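Local coordinates for fibrillarin-like rRNA/tRNA 2'-O-methyltransferase (Aeropyrum pernix, PDB 4DF3), which probably methylates the ribose 2'-hydroxyl of rRNA and tRNA at guide-RNA-selected sites, using S-adenosyl-L-methionine as methyl donor, at residues A[51-56]-A[91-96]. The protein carries 2 engineered substitutions. Numbering follows the deposited sequence.
Sequences EYREWN and TASHMS. With SAM (S-adenosylmethionine), chain C.
H94 is sandwiched between R53 and W55, its imidazole filling the slot between the two. On one face the guanidinium of R53 lies almost flat, the planes 19° apart, with NH1 over the middle of the ring; the group centres are 3.9 Å from each other. On the opposite face the five-membered ring of W55 makes an offset stack, tilted by 14° with centroids 3.7 Å apart. The tryptophan also reaches past the imidazole: H94 CB sits over the W55 pyrrole, while W55 CB lies over the face of the histidine ring, a reciprocal pair of CH-pi contacts. With its CG anti to the backbone N, W55 swings the indole over the imidazole, the pyrrole ring facing H94 CB and CG. At the imidazole rim, E54 O comes to 3.2 Å from H94 CE1; the ring's rotation is fixed further by hydrogen bonds of ND1 with T30 OG1 and of NE2 with Y40 OH.

R53 bends at chi3 (58°) to bring its guanidinium over to S93. NH2 donates to S93 OG at 2.7 Å, with the hydroxyl tilted out of the guanidinium plane, and NH1 adds a weak bond to the same oxygen. E42 pairs with NE and D97 with NH1, which would offset the buried positive charge and help keep the guanidinium flat on the ring.

One turn before H94 on the same helix, T91 OG1 donates to SAM O at 2.6 Å. The three-layer stack thus joins the N-terminal antiparallel sheet to helix 90-99 of the Rossmann-like methyltransferase domain of fibrillarin, the helix whose beginning binds the carboxylate of S-adenosylmethionine.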
loop_
_atom_site.group_PDB
_atom_site.type_symbol
_atom_site.label_atom_id
_atom_site.label_comp_id
_atom_site.label_asym_id
_atom_site.label_seq_id
_atom_site.Cartn_x
_atom_site.Cartn_y
_atom_site.Cartn_z
ATOM N N GLU A 51 0.219 0.290 21.504
ATOM C CA GLU A 51 -0.596 1.220 20.766
ATOM C C GLU A 51 -0.723 0.738 19.336
ATOM O O GLU A 51 0.292 0.367 18.688
ATOM C CB GLU A 51 0.087 2.576 20.687
ATOM C CG GLU A 51 -0.809 3.650 20.223
ATOM C CD GLU A 51 -0.222 5.024 20.402
ATOM O OE1 GLU A 51 -0.239 5.591 21.525
ATOM O OE2 GLU A 51 0.222 5.548 19.372
ATOM N N TYR A 52 -1.965 0.802 18.860
ATOM C CA TYR A 52 -2.328 0.366 17.485
ATOM C C TYR A 52 -2.974 1.538 16.786
ATOM O O TYR A 52 -3.659 2.363 17.409
ATOM C CB TYR A 52 -3.327 -0.830 17.532
ATOM C CG TYR A 52 -2.699 -2.050 18.183
ATOM C CD1 TYR A 52 -2.070 -2.993 17.440
ATOM C CD2 TYR A 52 -2.751 -2.224 19.600
ATOM C CE1 TYR A 52 -1.439 -4.136 18.049
ATOM C CE2 TYR A 52 -2.145 -3.364 20.216
ATOM C CZ TYR A 52 -1.528 -4.293 19.446
ATOM O OH TYR A 52 -0.955 -5.370 20.038
ATOM N N ARG A 53 -2.836 1.563 15.466
ATOM C CA ARG A 53 -3.357 2.628 14.663
ATOM C C ARG A 53 -4.431 1.963 13.774
ATOM O O ARG A 53 -4.104 1.068 13.000
ATOM C CB ARG A 53 -2.272 3.194 13.732
ATOM C CG ARG A 53 -1.051 3.901 14.387
ATOM C CD ARG A 53 -0.004 4.262 13.301
ATOM N NE ARG A 53 -0.562 5.077 12.308
ATOM C CZ ARG A 53 -0.479 4.885 10.998
ATOM N NH1 ARG A 53 0.240 3.893 10.451
ATOM N NH2 ARG A 53 -1.036 5.782 10.247
ATOM N N GLU A 54 -5.674 2.428 13.859
ATOM C CA GLU A 54 -6.687 1.931 12.946
ATOM C C GLU A 54 -6.254 2.111 11.460
ATOM O O GLU A 54 -5.783 3.157 11.084
ATOM C CB GLU A 54 -8.037 2.617 13.196
ATOM C CG GLU A 54 -9.125 2.091 12.323
ATOM C CD GLU A 54 -10.452 2.865 12.588
ATOM O OE1 GLU A 54 -10.510 4.059 12.355
ATOM O OE2 GLU A 54 -11.395 2.290 13.133
ATOM N N TRP A 55 -6.410 1.054 10.670
ATOM C CA TRP A 55 -6.110 1.085 9.289
ATOM C C TRP A 55 -7.464 1.160 8.543
ATOM O O TRP A 55 -8.082 0.138 8.236
ATOM C CB TRP A 55 -5.319 -0.144 8.886
ATOM C CG TRP A 55 -4.672 -0.053 7.495
ATOM C CD1 TRP A 55 -4.702 1.002 6.648
ATOM C CD2 TRP A 55 -3.841 -1.041 6.890
ATOM N NE1 TRP A 55 -3.960 0.712 5.499
ATOM C CE2 TRP A 55 -3.438 -0.540 5.629
ATOM C CE3 TRP A 55 -3.395 -2.315 7.307
ATOM C CZ2 TRP A 55 -2.616 -1.240 4.768
ATOM C CZ3 TRP A 55 -2.580 -3.055 6.426
ATOM C CH2 TRP A 55 -2.214 -2.514 5.150
ATOM N N ASN A 56 -7.863 2.376 8.200
ATOM C CA ASN A 56 -9.255 2.577 7.726
ATOM C C ASN A 56 -9.307 2.275 6.223
ATOM O O ASN A 56 -8.663 2.966 5.447
ATOM C CB ASN A 56 -9.563 4.070 7.910
ATOM C CG ASN A 56 -10.991 4.438 7.491
ATOM O OD1 ASN A 56 -11.778 3.587 7.011
ATOM N ND2 ASN A 56 -11.356 5.706 7.728
ATOM N N THR A 91 -1.251 5.249 3.276
ATOM C CA THR A 91 -1.070 3.803 3.179
ATOM C C THR A 91 0.387 3.479 3.548
ATOM O O THR A 91 0.668 2.432 4.178
ATOM C CB THR A 91 -1.421 3.313 1.759
ATOM O OG1 THR A 91 -2.824 3.618 1.492
ATOM C CG2 THR A 91 -1.118 1.828 1.637
ATOM N N ALA A 92 1.326 4.339 3.121
ATOM C CA ALA A 92 2.740 4.043 3.456
ATOM C C ALA A 92 2.957 4.006 4.964
ATOM O O ALA A 92 3.830 3.284 5.438
ATOM C CB ALA A 92 3.682 5.046 2.791
ATOM N N SER A 93 2.183 4.760 5.741
ATOM C CA SER A 93 2.463 4.750 7.184
ATOM C C SER A 93 2.162 3.361 7.758
ATOM O O SER A 93 2.838 2.879 8.678
ATOM C CB SER A 93 1.626 5.824 7.956
ATOM O OG SER A 93 0.215 5.572 7.872
ATOM N N HIS A 94 1.093 2.743 7.272
ATOM C CA HIS A 94 0.826 1.376 7.688
ATOM C C HIS A 94 1.841 0.372 7.154
ATOM O O HIS A 94 2.189 -0.602 7.907
ATOM C CB HIS A 94 -0.636 0.965 7.329
ATOM C CG HIS A 94 -1.659 1.789 8.067
ATOM N ND1 HIS A 94 -2.039 1.547 9.376
ATOM C CD2 HIS A 94 -2.352 2.874 7.661
ATOM C CE1 HIS A 94 -2.906 2.480 9.749
ATOM N NE2 HIS A 94 -3.129 3.280 8.716
ATOM N N MET A 95 2.329 0.564 5.940
ATOM C CA MET A 95 3.427 -0.316 5.454
ATOM C C MET A 95 4.624 -0.145 6.407
ATOM O O MET A 95 5.247 -1.136 6.820
ATOM C CB MET A 95 3.853 0.030 4.046
ATOM C CG MET A 95 2.825 -0.329 3.067
ATOM S SD MET A 95 3.405 0.328 1.493
ATOM C CE MET A 95 2.291 -0.319 0.255
ATOM N N SER A 96 4.905 1.103 6.793
ATOM C CA SER A 96 6.034 1.423 7.700
ATOM C C SER A 96 5.848 0.692 9.044
ATOM O O SER A 96 6.816 0.069 9.530
ATOM C CB SER A 96 6.167 2.968 7.884
ATOM O OG SER A 96 6.882 3.296 9.058
HETATM N N SAM C . -1.060 5.862 -2.447
HETATM C CA SAM C . -1.671 6.976 -1.666
HETATM C C SAM C . -2.357 6.346 -0.451
HETATM O O SAM C . -2.855 5.202 -0.519
HETATM O OXT SAM C . -2.413 6.972 0.602
HETATM C CB SAM C . -2.734 7.782 -2.490
HETATM C CG SAM C . -2.044 8.170 -3.787
HETATM S SD SAM C . -2.787 9.545 -4.708
HETATM C CE SAM C . -4.096 8.491 -5.384
HETATM C "C5'" SAM C . -1.691 9.629 -6.172
HETATM C "C4'" SAM C . -0.426 10.462 -5.945
HETATM O "O4'" SAM C . 0.570 10.235 -6.941
HETATM C "C3'" SAM C . -0.596 11.975 -5.928
HETATM O "O3'" SAM C . -0.100 12.391 -4.651
HETATM C "C2'" SAM C . 0.146 12.521 -7.157
HETATM O "O2'" SAM C . 0.771 13.760 -6.903
HETATM C "C1'" SAM C . 1.196 11.446 -7.402
HETATM N N9 SAM C . 1.546 11.225 -8.819
HETATM C C8 SAM C . 0.752 11.262 -9.971
HETATM N N7 SAM C . 1.561 10.983 -11.065
HETATM C C5 SAM C . 2.816 10.786 -10.636
HETATM C C6 SAM C . 3.985 10.457 -11.303
HETATM N N6 SAM C . 4.085 10.293 -12.679
HETATM N N1 SAM C . 5.059 10.306 -10.437
HETATM C C2 SAM C . 5.116 10.448 -9.062
HETATM N N3 SAM C . 3.930 10.770 -8.425
HETATM C C4 SAM C . 2.842 10.952 -9.220
#